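PDB 5BPK: gamma-glutamyltranspeptidase (Ggt), which probably cleaves gamma-glutamyl bonds of compounds such as glutathione, transferring the gamma-glutamyl group to water or an acceptor, as an Ntn-hydrolase. Local coordinates for residues I115-F124 with M161-V169. Numbering follows the deposited sequence.
Sequences ISEAVSAPRF and MGDVNAIQV. With EDO (1,2-ethanediol), chain R; EDO (1,2-ethanediol), chain S; EDO (1,2-ethanediol), chain H.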
ATOM      1  N   ILE B 115     -12.553  16.452  -0.622  1.00 12.19           N
ATOM      2  CA  ILE B 115     -11.717  15.268  -0.800  1.00 12.52           C
ATOM      3  C   ILE B 115     -11.135  15.162  -2.209  1.00 11.85           C
ATOM      4  O   ILE B 115     -10.024  14.648  -2.376  1.00 11.74           O
ATOM      5  CB  ILE B 115     -12.440  13.964  -0.360  1.00 12.04           C
ATOM      6  CG1 ILE B 115     -11.444  12.817  -0.175  1.00 13.05           C
ATOM      7  CG2 ILE B 115     -13.579  13.577  -1.323  1.00 13.46           C
ATOM      8  CD1 ILE B 115     -10.354  13.121   0.833  1.00 11.47           C
ATOM      9  N   SER B 116     -11.860  15.661  -3.217  1.00 10.57           N
ATOM     10  CA  SER B 116     -11.327  15.709  -4.579  1.00 10.51           C
ATOM     11  C   SER B 116     -10.134  16.663  -4.708  1.00 10.83           C
ATOM     12  O   SER B 116      -9.107  16.323  -5.307  1.00 12.32           O
ATOM     13  CB  SER B 116     -12.416  16.083  -5.583  1.00 14.06           C
ATOM     14  OG  SER B 116     -11.883  16.125  -6.883  1.00 17.70           O
ATOM     15  N   GLU B 117     -10.289  17.858  -4.145  1.00 10.12           N
ATOM     16  CA  GLU B 117      -9.214  18.844  -4.103  1.00 10.05           C
ATOM     17  C   GLU B 117      -7.997  18.303  -3.335  1.00 10.66           C
ATOM     18  O   GLU B 117      -6.840  18.431  -3.789  1.00 11.63           O
ATOM     19  CB  GLU B 117      -9.707  20.131  -3.460  1.00 11.78           C
ATOM     20  CG  GLU B 117     -10.747  20.880  -4.293  1.00 12.23           C
ATOM     21  CD  GLU B 117     -11.449  21.994  -3.515  1.00 14.26           C
ATOM     22  OE1 GLU B 117     -11.655  21.868  -2.285  1.00 14.32           O
ATOM     23  OE2 GLU B 117     -11.799  23.004  -4.145  1.00 17.44           O
ATOM     24  N   ALA B 118      -8.257  17.694  -2.182  1.00 11.70           N
ATOM     25  CA  ALA B 118      -7.187  17.158  -1.344  1.00 11.49           C
ATOM     26  C   ALA B 118      -6.366  16.098  -2.079  1.00 10.25           C
ATOM     27  O   ALA B 118      -5.145  16.014  -1.891  1.00 12.63           O
ATOM     28  CB  ALA B 118      -7.748  16.590  -0.043  1.00 11.60           C
ATOM     29  N   VAL B 119      -7.038  15.272  -2.885  1.00  9.28           N
ATOM     30  CA  VAL B 119      -6.362  14.234  -3.675  1.00 10.24           C
ATOM     31  C   VAL B 119      -5.634  14.781  -4.927  1.00 10.54           C
ATOM     32  O   VAL B 119      -4.496  14.389  -5.211  1.00 11.38           O
ATOM     33  CB  VAL B 119      -7.343  13.108  -4.068  1.00  9.70           C
ATOM     34  CG1 VAL B 119      -6.720  12.137  -5.083  1.00 10.62           C
ATOM     35  CG2 VAL B 119      -7.823  12.351  -2.813  1.00 12.20           C
ATOM     36  N   SER B 120      -6.285  15.669  -5.675  0.50 11.13           N
ATOM     37  CA  SER B 120      -5.684  16.207  -6.900  0.50 12.47           C
ATOM     38  C   SER B 120      -4.498  17.134  -6.635  0.50 11.83           C
ATOM     39  O   SER B 120      -3.602  17.243  -7.472  0.50 12.02           O
ATOM     40  CB  SER B 120      -6.730  16.951  -7.723  0.50 13.06           C
ATOM     41  OG  SER B 120      -7.682  16.049  -8.252  0.50 17.92           O
ATOM     42  N   ALA B 121      -4.497  17.797  -5.481  1.00 10.75           N
ATOM     43  CA  ALA B 121      -3.467  18.796  -5.152  1.00 12.14           C
ATOM     44  C   ALA B 121      -2.058  18.237  -5.363  1.00 12.12           C
ATOM     45  O   ALA B 121      -1.777  17.093  -4.965  1.00 12.05           O
ATOM     46  CB  ALA B 121      -3.621  19.280  -3.721  1.00 12.55           C
ATOM     47  N   PRO B 122      -1.177  19.030  -5.998  1.00 10.64           N
ATOM     48  CA  PRO B 122       0.195  18.572  -6.186  1.00 10.89           C
ATOM     49  C   PRO B 122       0.882  18.184  -4.878  1.00 10.57           C
ATOM     50  O   PRO B 122       0.601  18.773  -3.836  1.00 11.53           O
ATOM     51  CB  PRO B 122       0.879  19.790  -6.807  1.00 13.07           C
ATOM     52  CG  PRO B 122      -0.213  20.392  -7.651  1.00 11.97           C
ATOM     53  CD  PRO B 122      -1.444  20.262  -6.772  1.00 13.11           C
ATOM     54  N   ARG B 123       1.772  17.196  -4.967  1.00 10.85           N
ATOM     55  CA  ARG B 123       2.429  16.583  -3.816  1.00 10.94           C
ATOM     56  C   ARG B 123       3.933  16.806  -3.874  1.00 10.30           C
ATOM     57  O   ARG B 123       4.503  16.875  -4.962  1.00 10.44           O
ATOM     58  CB  ARG B 123       2.155  15.078  -3.809  1.00 10.12           C
ATOM     59  CG  ARG B 123       0.729  14.748  -3.441  1.00 12.10           C
ATOM     60  CD  ARG B 123       0.349  13.282  -3.798  1.00 12.74           C
ATOM     61  NE  ARG B 123      -1.106  13.158  -3.724  1.00 14.84           N
ATOM     62  CZ  ARG B 123      -1.839  12.194  -4.253  1.00 12.00           C
ATOM     63  NH1 ARG B 123      -1.290  11.208  -4.947  1.00 12.42           N
ATOM     64  NH2 ARG B 123      -3.154  12.244  -4.103  1.00 14.93           N
ATOM     65  N   PHE B 124       4.560  16.925  -2.700  1.00 11.34           N
ATOM     66  CA  PHE B 124       6.024  16.955  -2.581  1.00 11.29           C
ATOM     67  C   PHE B 124       6.459  15.780  -1.718  1.00 11.88           C
ATOM     68  O   PHE B 124       5.633  15.105  -1.115  1.00 12.43           O
ATOM     69  CB  PHE B 124       6.546  18.286  -2.002  1.00 10.60           C
ATOM     70  CG  PHE B 124       6.063  18.576  -0.611  1.00 10.00           C
ATOM     71  CD1 PHE B 124       6.780  18.147   0.503  1.00 10.97           C
ATOM     72  CD2 PHE B 124       4.874  19.252  -0.418  1.00 11.13           C
ATOM     73  CE1 PHE B 124       6.312  18.405   1.785  1.00 12.86           C
ATOM     74  CE2 PHE B 124       4.393  19.497   0.850  1.00 10.46           C
ATOM     75  CZ  PHE B 124       5.108  19.072   1.962  1.00 11.31           C
ATOM     76  N   MET B 161       3.282  11.096  -8.024  1.00 10.04           N
ATOM     77  CA  MET B 161       3.405  10.229  -6.879  1.00 11.51           C
ATOM     78  C   MET B 161       2.036   9.820  -6.370  1.00 11.13           C
ATOM     79  O   MET B 161       1.245  10.675  -5.999  1.00 11.17           O
ATOM     80  CB  MET B 161       4.111  10.980  -5.761  1.00 12.67           C
ATOM     81  CG  MET B 161       5.570  11.240  -6.003  1.00 12.17           C
ATOM     82  SD  MET B 161       6.328  12.133  -4.646  1.00 12.36           S
ATOM     83  CE  MET B 161       5.714  13.806  -4.949  1.00 13.57           C
ATOM     84  N   GLY B 162       1.772   8.520  -6.343  1.00 12.78           N
ATOM     85  CA  GLY B 162       0.619   7.987  -5.631  1.00 12.89           C
ATOM     86  C   GLY B 162      -0.607   7.734  -6.476  1.00 12.38           C
ATOM     87  O   GLY B 162      -0.687   8.135  -7.645  1.00 12.06           O
ATOM     88  N   ASP B 163      -1.585   7.092  -5.845  1.00 11.38           N
ATOM     89  CA  ASP B 163      -2.886   6.829  -6.462  1.00 10.52           C
ATOM     90  C   ASP B 163      -3.887   6.615  -5.327  1.00 11.77           C
ATOM     91  O   ASP B 163      -4.172   5.500  -4.909  1.00 11.24           O
ATOM     92  CB  ASP B 163      -2.814   5.630  -7.410  1.00 10.97           C
ATOM     93  CG  ASP B 163      -4.152   5.310  -8.060  1.00 11.31           C
ATOM     94  OD1 ASP B 163      -5.089   6.125  -7.944  1.00 16.05           O
ATOM     95  OD2 ASP B 163      -4.266   4.232  -8.667  1.00 13.63           O
ATOM     96  N   VAL B 164      -4.371   7.727  -4.803  1.00  9.94           N
ATOM     97  CA  VAL B 164      -5.227   7.743  -3.639  1.00 10.06           C
ATOM     98  C   VAL B 164      -6.689   7.522  -4.011  1.00 10.01           C
ATOM     99  O   VAL B 164      -7.224   8.184  -4.893  1.00 11.39           O
ATOM    100  CB  VAL B 164      -5.107   9.088  -2.902  1.00  8.84           C
ATOM    101  CG1 VAL B 164      -6.082   9.149  -1.700  1.00 10.91           C
ATOM    102  CG2 VAL B 164      -3.660   9.342  -2.463  1.00 11.12           C
ATOM    103  N   ASN B 165      -7.313   6.564  -3.335  1.00  9.99           N
ATOM    104  CA  ASN B 165      -8.746   6.399  -3.355  1.00  9.46           C
ATOM    105  C   ASN B 165      -9.210   6.691  -1.941  1.00  9.50           C
ATOM    106  O   ASN B 165      -8.801   6.008  -0.999  1.00 10.81           O
ATOM    107  CB  ASN B 165      -9.105   4.996  -3.827  1.00  9.94           C
ATOM    108  CG  ASN B 165      -8.680   4.771  -5.249  1.00 10.36           C
ATOM    109  OD1 ASN B 165      -9.115   5.500  -6.146  1.00 11.26           O
ATOM    110  ND2 ASN B 165      -7.802   3.792  -5.472  1.00 13.08           N
ATOM    111  N   ALA B 166     -10.017   7.733  -1.795  1.00  9.33           N
ATOM    112  CA  ALA B 166     -10.351   8.261  -0.488  1.00 10.14           C
ATOM    113  C   ALA B 166     -11.838   8.602  -0.358  1.00 10.29           C
ATOM    114  O   ALA B 166     -12.512   8.920  -1.348  1.00 11.87           O
ATOM    115  CB  ALA B 166      -9.487   9.473  -0.179  1.00 12.47           C
ATOM    116  N   ILE B 167     -12.330   8.517   0.874  1.00 11.25           N
ATOM    117  CA  ILE B 167     -13.716   8.832   1.216  1.00 11.01           C
ATOM    118  C   ILE B 167     -13.734   9.798   2.384  1.00 12.23           C
ATOM    119  O   ILE B 167     -12.945   9.650   3.326  1.00 12.56           O
ATOM    120  CB  ILE B 167     -14.525   7.570   1.611  1.00 11.29           C
ATOM    121  CG1 ILE B 167     -14.588   6.570   0.463  1.00 12.68           C
ATOM    122  CG2 ILE B 167     -15.931   7.949   2.071  1.00 13.86           C
ATOM    123  CD1 ILE B 167     -15.061   5.158   0.882  1.00 13.79           C
ATOM    124  N   GLN B 168     -14.594  10.814   2.286  1.00 11.32           N
ATOM    125  CA  GLN B 168     -14.914  11.672   3.407  1.00 12.26           C
ATOM    126  C   GLN B 168     -16.381  11.467   3.771  1.00 13.05           C
ATOM    127  O   GLN B 168     -17.255  11.420   2.894  1.00 13.82           O
ATOM    128  CB  GLN B 168     -14.629  13.142   3.082  1.00 12.50           C
ATOM    129  CG  GLN B 168     -14.896  14.108   4.225  1.00 13.24           C
ATOM    130  CD  GLN B 168     -14.666  15.555   3.848  1.00 15.92           C
ATOM    131  OE1 GLN B 168     -15.168  16.028   2.829  1.00 22.23           O
ATOM    132  NE2 GLN B 168     -13.928  16.271   4.677  1.00 18.41           N
ATOM    133  N   VAL B 169     -16.647  11.370   5.073  1.00 12.19           N
ATOM    134  CA  VAL B 169     -18.005  11.153   5.565  1.00 12.00           C
ATOM    135  C   VAL B 169     -18.389  12.328   6.462  1.00 15.08           C
ATOM    136  O   VAL B 169     -17.648  12.694   7.387  1.00 16.28           O
ATOM    137  CB  VAL B 169     -18.139   9.832   6.335  1.00 14.50           C
ATOM    138  CG1 VAL B 169     -19.573   9.609   6.769  1.00 17.06           C
ATOM    139  CG2 VAL B 169     -17.660   8.669   5.484  1.00 15.32           C
TER
HETATM  140  C1  EDO R 704       3.825  20.471  -4.398  1.00 15.64           C
HETATM  141  O1  EDO R 704       4.367  21.311  -3.369  1.00 19.65           O
HETATM  142  C2  EDO R 704       4.923  20.088  -5.396  1.00 14.35           C
HETATM  143  O2  EDO R 704       4.464  19.194  -6.435  1.00 12.99           O
HETATM  144  C1  EDO S 705     -12.789  13.451  -8.731  1.00 17.18           C
HETATM  145  O1  EDO S 705     -11.436  13.304  -8.248  1.00 20.21           O
HETATM  146  C2  EDO S 705     -13.706  12.494  -7.981  1.00 16.00           C
HETATM  147  O2  EDO S 705     -13.274  11.139  -8.136  1.00 16.38           O
HETATM  148  C1  EDO H 404      -8.656  18.195 -12.349  1.00 20.37           C
HETATM  149  O1  EDO H 404      -8.635  17.400 -13.553  1.00 17.18           O
HETATM  150  C2  EDO H 404      -8.517  17.300 -11.109  1.00 21.49           C
HETATM  151  O2  EDO H 404      -9.797  16.982 -10.510  1.00 16.46           O
HETATM  152  O   HOH W   1     -15.304  16.203   0.243  1.00 18.60           O
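Ile115 and Val119, one turn apart on helix 115-120, press onto Val164 and Ala166 in a helix-on-sheet layer of the Ntn-hydrolase fold. The helix runs roughly antiparallel to strand 166-169, at 148°, with axes 9.1 Å apart. Their packing is apolar and close: CG1 of Ile115 lies 3.9 Å from CB of Ala166, whose small methyl lets the bulkier isoleucine settle over the strand. Next along, CG2 of Val119 meets CG1 of Val164 at 3.8 Å, two short branched side chains filling the layer, while helix 96-109 touches Val164 as well.

Beyond the helix, the buried Arg123 combines apolar contact with polar bonds. Its chain is extended from CG to NE, carrying the guanidinium toward Val164, near the C-terminal end of the helix, where NH2 comes 3.4 Å from CG2 of Val164. NH1 forms a salt bridge with Asp183, which also accepts from Val164 N, so one acid holds both the arginine and that backbone N. Gly162, close to NH1, has a positive phi at which a side chain would press on the preceding carbonyl O. The flexible, buried Met161 bends at chi3 (-76°), bringing CE to 3.3 Å from Arg123 O.

The looser margins contain small molecules. A water accepts from Ile115 N and donates to Gln168 OE1, joining the helix start to a long, extended glutamine. Ethanediols, probably from the crystallisation liquor, sit by the partly exposed Ser120 and Phe124. The tight end, by contrast, is fastened directly: Arg123 NH1 donates to Met161 O at 2.8 Å, in the carbonyl plane and 8° from the guanidinium plane.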